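Local coordinates for uncharacterized protein (Bacteroides fragilis, PDB 3EUR) that is of unknown function but has a C-terminal domain of the thioredoxin-like fold, consistent with a role in thiol-disulfide chemistry, at residues G8-N13 / T25-P30; A31-L36 / A65-V70. All coordinates share one frame; numbering follows the deposited sequence.

Contact 1: G8-N13 / T25-P30; sequences GTKALN and TLYQFP
The ring of Y27 lies between two side chains of the 8-13 segment, K10 on one face and N13 on the other. N13 CB sits over the centre of its face, 3.5 Å from the ring centroid, in a CH-pi contact, and the amide beyond it continues the stack toward CG and CD2 of the ring, its plane turned only 6° from the ring plane. Across the opposite face runs the extended chain of K10. Its CE approaches Y27 CZ to 3.4 Å, offset toward the rim, and NZ ends over the same face in a cation-pi interaction, 4.1 Å from the centroid. At the edge, Y27 OH donates a 2.6 Å hydrogen bond to A11 O, so the tyrosine is held at its phenolic end as well as on both faces.

N13 also reaches the backbone of the turn. OD1 comes to Y27 N because chi1 (-161°) swings CG to the side away from N13's own backbone N; it accepts a 3.0 Å bond there, the donor lying above the carbonyl plane. The amide's ND2 gives a hydrogen to a water that also bonds T25 OG1. Deeper in, L26 CD2 meets A11 CB at 4.0 Å; Y109 and L120 touch both side chains, and L71 packs on L26.

T25 OG1 accepts from Q28 N, 3.1 Å away, in an ST motif that precedes a type I beta turn, L26 to F29. N13 engages both the ring and the backbone N of Y27 in this turn, fastening the lead-in to strand 15-18 to the connection between strands 23-25 and 33-38.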
loop_
_atom_site.group_PDB
_atom_site.type_symbol
_atom_site.label_atom_id
_atom_site.label_comp_id
_atom_site.label_asym_id
_atom_site.label_seq_id
_atom_site.Cartn_x
_atom_site.Cartn_y
_atom_site.Cartn_z
ATOM N N GLY A 8 -16.274 1.794 -3.365
ATOM C CA GLY A 8 -17.187 0.826 -3.868
ATOM C C GLY A 8 -16.956 0.370 -5.296
ATOM O O GLY A 8 -17.759 -0.376 -5.856
ATOM N N THR A 9 -15.860 0.801 -5.888
ATOM C CA THR A 9 -15.432 0.369 -7.216
ATOM C C THR A 9 -14.090 -0.352 -7.110
ATOM O O THR A 9 -13.433 -0.307 -6.079
ATOM C CB THR A 9 -15.334 1.551 -8.197
ATOM O OG1 THR A 9 -14.190 2.352 -7.897
ATOM C CG2 THR A 9 -16.640 2.372 -8.183
ATOM N N LYS A 10 -13.716 -1.089 -8.141
ATOM C CA LYS A 10 -12.495 -1.880 -8.104
ATOM C C LYS A 10 -11.292 -0.967 -8.318
ATOM O O LYS A 10 -11.228 -0.224 -9.291
ATOM C CB LYS A 10 -12.542 -2.973 -9.189
ATOM C CG LYS A 10 -11.522 -4.069 -9.048
ATOM C CD LYS A 10 -11.653 -5.147 -10.129
ATOM C CE LYS A 10 -10.766 -6.346 -9.813
ATOM N NZ LYS A 10 -11.054 -7.505 -10.729
ATOM N N ALA A 11 -10.326 -1.048 -7.416
ATOM C CA ALA A 11 -9.086 -0.296 -7.548
ATOM C C ALA A 11 -8.413 -0.659 -8.854
ATOM O O ALA A 11 -8.515 -1.801 -9.313
ATOM C CB ALA A 11 -8.170 -0.607 -6.363
ATOM N N LEU A 12 -7.647 0.274 -9.402
ATOM C CA LEU A 12 -6.921 0.030 -10.630
ATOM C C LEU A 12 -5.759 -0.918 -10.436
ATOM O O LEU A 12 -5.007 -0.817 -9.471
ATOM C CB LEU A 12 -6.417 1.336 -11.227
ATOM C CG LEU A 12 -7.409 2.110 -12.032
ATOM C CD1 LEU A 12 -7.581 1.458 -13.424
ATOM C CD2 LEU A 12 -8.631 2.514 -11.332
ATOM N N ASN A 13 -5.587 -1.884 -11.347
ATOM C CA ASN A 13 -4.489 -2.811 -11.258
ATOM C C ASN A 13 -3.181 -2.180 -11.624
ATOM O O ASN A 13 -3.117 -1.130 -12.312
ATOM C CB ASN A 13 -4.754 -3.973 -12.196
ATOM C CG ASN A 13 -3.969 -5.220 -11.911
ATOM O OD1 ASN A 13 -3.512 -5.428 -10.794
ATOM N ND2 ASN A 13 -3.910 -6.135 -12.919
ATOM N N THR A 25 0.970 -8.576 -9.463
ATOM C CA THR A 25 0.023 -7.527 -9.675
ATOM C C THR A 25 -0.895 -7.354 -8.482
ATOM O O THR A 25 -1.124 -8.268 -7.690
ATOM C CB THR A 25 -0.830 -7.746 -10.946
ATOM O OG1 THR A 25 -1.767 -8.780 -10.657
ATOM C CG2 THR A 25 0.046 -8.101 -12.179
ATOM N N LEU A 26 -1.534 -6.193 -8.400
ATOM C CA LEU A 26 -2.566 -5.999 -7.352
ATOM C C LEU A 26 -3.636 -7.080 -7.423
ATOM O O LEU A 26 -4.031 -7.665 -6.429
ATOM C CB LEU A 26 -3.161 -4.596 -7.442
ATOM C CG LEU A 26 -4.268 -4.296 -6.413
ATOM C CD1 LEU A 26 -3.746 -4.307 -4.981
ATOM C CD2 LEU A 26 -4.983 -2.999 -6.760
ATOM N N TYR A 27 -4.125 -7.360 -8.632
ATOM C CA TYR A 27 -5.261 -8.245 -8.746
ATOM C C TYR A 27 -4.896 -9.692 -8.392
ATOM O O TYR A 27 -5.757 -10.457 -8.015
ATOM C CB TYR A 27 -5.903 -8.173 -10.155
ATOM C CG TYR A 27 -6.671 -6.906 -10.417
ATOM C CD1 TYR A 27 -6.745 -5.858 -9.515
ATOM C CD2 TYR A 27 -7.327 -6.752 -11.624
ATOM C CE1 TYR A 27 -7.466 -4.707 -9.799
ATOM C CE2 TYR A 27 -8.062 -5.614 -11.910
ATOM C CZ TYR A 27 -8.096 -4.575 -11.013
ATOM O OH TYR A 27 -8.793 -3.446 -11.367
ATOM N N GLN A 28 -3.624 -10.038 -8.515
ATOM C CA GLN A 28 -3.134 -11.363 -8.138
ATOM C C GLN A 28 -2.821 -11.515 -6.623
ATOM O O GLN A 28 -2.474 -12.601 -6.205
ATOM C CB GLN A 28 -1.869 -11.679 -8.901
ATOM C CG GLN A 28 -2.034 -11.830 -10.416
ATOM C CD GLN A 28 -0.710 -11.723 -11.154
ATOM O OE1 GLN A 28 0.345 -11.559 -10.554
ATOM N NE2 GLN A 28 -0.772 -11.813 -12.467
ATOM N N PHE A 29 -2.898 -10.428 -5.860
ATOM C CA PHE A 29 -2.437 -10.398 -4.464
ATOM C C PHE A 29 -3.512 -10.912 -3.551
ATOM O O PHE A 29 -4.550 -10.268 -3.421
ATOM C CB PHE A 29 -2.087 -8.952 -4.130
ATOM C CG PHE A 29 -1.469 -8.745 -2.776
ATOM C CD1 PHE A 29 -0.138 -9.078 -2.577
ATOM C CD2 PHE A 29 -2.161 -8.177 -1.722
ATOM C CE1 PHE A 29 0.471 -8.853 -1.343
ATOM C CE2 PHE A 29 -1.564 -7.946 -0.511
ATOM C CZ PHE A 29 -0.234 -8.272 -0.319
ATOM N N PRO A 30 -3.310 -12.058 -2.875
ATOM C CA PRO A 30 -4.422 -12.624 -2.100
ATOM C C PRO A 30 -4.515 -12.095 -0.684
ATOM O O PRO A 30 -3.544 -12.200 0.055
ATOM C CB PRO A 30 -4.089 -14.136 -2.106
ATOM C CG PRO A 30 -2.581 -14.160 -2.085
ATOM C CD PRO A 30 -2.159 -12.983 -2.963
HETATM O O HOH W 1 -3.320 -9.081 -12.890
HETATM O O HOH W 2 -7.000 -2.174 -13.838
#

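Contact 2: A31-L36 / A65-V70; sequences AEYTLL and AKKLKV
Y33, T34 and L35 pair in parallel with L68, K69 and V70, and three backbone hydrogen bonds, the first to K67 just before the second strand, link the segments. Y33 N donates to K67 O at 2.9 Å, K69 N returns a bond to Y33 O at 3.0 Å, and L35 N donates to K69 O, the pairing continuing to L71. The CA-H groups of L68, T34 and V70 add weaker contacts to the carbonyls opposite. On the sheet face carrying Y33, L35, L68 and V70, L35 CB packs on L68 CD2 at 4.0 Å, while Y33 CB meets L68 CD1. K69 points to the other face, where its CB meets that of A31, just before the strand.

Helices 44-55 and 57-64 connect the two strands, making a beta-alpha-beta crossover between neighbouring parallel strands of the thioredoxin-like fold.

Just ahead of both strands, E32 and K67 run alongside each other in the same direction. K67 bends at chi3 and chi4 (both 66°), which curls NZ back to E32 OE1 in a 2.7 Å salt bridge on the carboxylate's syn side. A water in the plane of the Y33 ring joins Y33 OH to K67 NZ, and a second links E32 N to K66 O. K66, with positive phi, ends helix 57-64 in a Schellman motif. Farther out, L140 and V136 of helix 133-141 cover Y33, L35 and L68, and F62 packs against K67 and L68.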
loop_
_atom_site.group_PDB
_atom_site.type_symbol
_atom_site.label_atom_id
_atom_site.label_comp_id
_atom_site.label_asym_id
_atom_site.label_seq_id
_atom_site.Cartn_x
_atom_site.Cartn_y
_atom_site.Cartn_z
ATOM N N ALA A 31 -5.668 -11.591 -0.316
ATOM C CA ALA A 31 -5.882 -11.129 1.060
ATOM C C ALA A 31 -7.355 -10.859 1.268
ATOM O O ALA A 31 -7.995 -10.263 0.387
ATOM C CB ALA A 31 -5.075 -9.889 1.390
ATOM N N GLU A 32 -7.898 -11.197 2.437
ATOM C CA GLU A 32 -9.267 -10.777 2.753
ATOM C C GLU A 32 -9.365 -9.240 2.720
ATOM O O GLU A 32 -10.361 -8.699 2.246
ATOM C CB GLU A 32 -9.709 -11.337 4.088
ATOM C CG GLU A 32 -11.166 -11.018 4.406
ATOM C CD GLU A 32 -11.621 -11.502 5.764
ATOM O OE1 GLU A 32 -10.803 -11.499 6.673
ATOM O OE2 GLU A 32 -12.813 -11.891 5.883
ATOM N N TYR A 33 -8.340 -8.582 3.235
ATOM C CA TYR A 33 -8.200 -7.126 3.154
ATOM C C TYR A 33 -6.813 -6.820 2.658
ATOM O O TYR A 33 -5.823 -7.304 3.249
ATOM C CB TYR A 33 -8.357 -6.458 4.544
ATOM C CG TYR A 33 -9.685 -6.668 5.169
ATOM C CD1 TYR A 33 -10.717 -5.767 4.973
ATOM C CD2 TYR A 33 -9.929 -7.753 5.982
ATOM C CE1 TYR A 33 -11.942 -5.947 5.584
ATOM C CE2 TYR A 33 -11.141 -7.942 6.582
ATOM C CZ TYR A 33 -12.165 -7.046 6.402
ATOM O OH TYR A 33 -13.378 -7.223 7.003
ATOM N N THR A 34 -6.689 -5.955 1.645
ATOM C CA THR A 34 -5.412 -5.425 1.254
ATOM C C THR A 34 -5.321 -3.970 1.721
ATOM O O THR A 34 -6.223 -3.174 1.422
ATOM C CB THR A 34 -5.185 -5.490 -0.278
ATOM O OG1 THR A 34 -5.151 -6.834 -0.707
ATOM C CG2 THR A 34 -3.929 -4.796 -0.693
ATOM N N LEU A 35 -4.266 -3.633 2.443
ATOM C CA LEU A 35 -3.972 -2.260 2.774
ATOM C C LEU A 35 -2.878 -1.780 1.827
ATOM O O LEU A 35 -1.731 -2.185 1.954
ATOM C CB LEU A 35 -3.546 -2.124 4.238
ATOM C CG LEU A 35 -3.371 -0.687 4.747
ATOM C CD1 LEU A 35 -4.641 0.145 4.559
ATOM C CD2 LEU A 35 -2.984 -0.754 6.250
ATOM N N LEU A 36 -3.301 -1.035 0.809
ATOM C CA LEU A 36 -2.410 -0.516 -0.182
ATOM C C LEU A 36 -1.801 0.794 0.332
ATOM O O LEU A 36 -2.524 1.715 0.672
ATOM C CB LEU A 36 -3.188 -0.267 -1.493
ATOM C CG LEU A 36 -2.410 0.362 -2.648
ATOM C CD1 LEU A 36 -1.304 -0.575 -3.113
ATOM C CD2 LEU A 36 -3.328 0.668 -3.797
ATOM N N ALA A 65 -3.848 -12.327 12.440
ATOM C CA ALA A 65 -4.905 -13.273 12.113
ATOM C C ALA A 65 -4.927 -13.628 10.616
ATOM O O ALA A 65 -5.787 -14.381 10.211
ATOM C CB ALA A 65 -6.286 -12.716 12.525
ATOM N N LYS A 66 -4.027 -13.061 9.844
ATOM C CA LYS A 66 -3.837 -13.386 8.425
ATOM C C LYS A 66 -4.956 -12.887 7.553
ATOM O O LYS A 66 -5.058 -13.267 6.382
ATOM C CB LYS A 66 -3.514 -14.862 8.172
ATOM C CG LYS A 66 -2.467 -15.455 9.116
ATOM C CD LYS A 66 -1.103 -14.831 9.040
ATOM C CE LYS A 66 -0.045 -15.546 9.953
ATOM N NZ LYS A 66 1.275 -14.899 9.828
ATOM N N LYS A 67 -5.744 -11.937 8.050
ATOM C CA LYS A 67 -6.918 -11.363 7.355
ATOM C C LYS A 67 -6.416 -10.196 6.478
ATOM O O LYS A 67 -6.980 -9.938 5.397
ATOM C CB LYS A 67 -7.902 -10.848 8.346
ATOM C CG LYS A 67 -8.564 -11.920 9.142
ATOM C CD LYS A 67 -9.393 -11.370 10.280
ATOM C CE LYS A 67 -10.590 -10.582 9.925
ATOM N NZ LYS A 67 -11.639 -11.379 9.247
ATOM N N LEU A 68 -5.466 -9.392 6.944
ATOM C CA LEU A 68 -5.004 -8.186 6.269
ATOM C C LEU A 68 -3.565 -8.319 5.901
ATOM O O LEU A 68 -2.750 -8.764 6.701
ATOM C CB LEU A 68 -5.205 -6.962 7.192
ATOM C CG LEU A 68 -4.873 -5.574 6.598
ATOM C CD1 LEU A 68 -5.881 -4.541 7.167
ATOM C CD2 LEU A 68 -3.482 -5.188 6.779
ATOM N N LYS A 69 -3.233 -7.905 4.680
ATOM C CA LYS A 69 -1.880 -7.828 4.210
ATOM C C LYS A 69 -1.619 -6.409 3.696
ATOM O O LYS A 69 -2.451 -5.828 3.023
ATOM C CB LYS A 69 -1.555 -8.862 3.130
ATOM C CG LYS A 69 -1.625 -10.300 3.687
ATOM C CD LYS A 69 -1.272 -11.342 2.719
ATOM C CE LYS A 69 0.246 -11.340 2.399
ATOM N NZ LYS A 69 1.164 -11.686 3.525
ATOM N N VAL A 70 -0.459 -5.908 4.011
ATOM C CA VAL A 70 0.021 -4.609 3.568
ATOM C C VAL A 70 0.793 -4.805 2.253
ATOM O O VAL A 70 1.733 -5.626 2.183
ATOM C CB VAL A 70 0.916 -3.939 4.607
ATOM C CG1 VAL A 70 1.472 -2.607 4.080
ATOM C CG2 VAL A 70 0.173 -3.709 5.938
HETATM O O HOH W 3 -6.540 -13.143 3.966
HETATM O O HOH W 4 -13.566 -9.202 8.954
#

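From the N terminus, the chain first passes through 8-13, runs out and back through strands 15-18 and 23-25, and closes that loop at contact 1 when 25-30 returns. Residue P30 leads directly into A31, so contact 2 opens as contact 1 ends; its larger loop, through two helices, closes at 65-70. The contacts are thus in series, neither nested nor crossed. They meet mainly through F29, whose CD2 lies 3.4 Å from T34 OG1 and whose CZ lies 3.7 Å from K69 CB, with P30 O also against K69 CD. Contact 1 fixes the N-terminal segment, which also bonds to K124 and V126, to the chain entering the sheet; contact 2 pairs two inner strands.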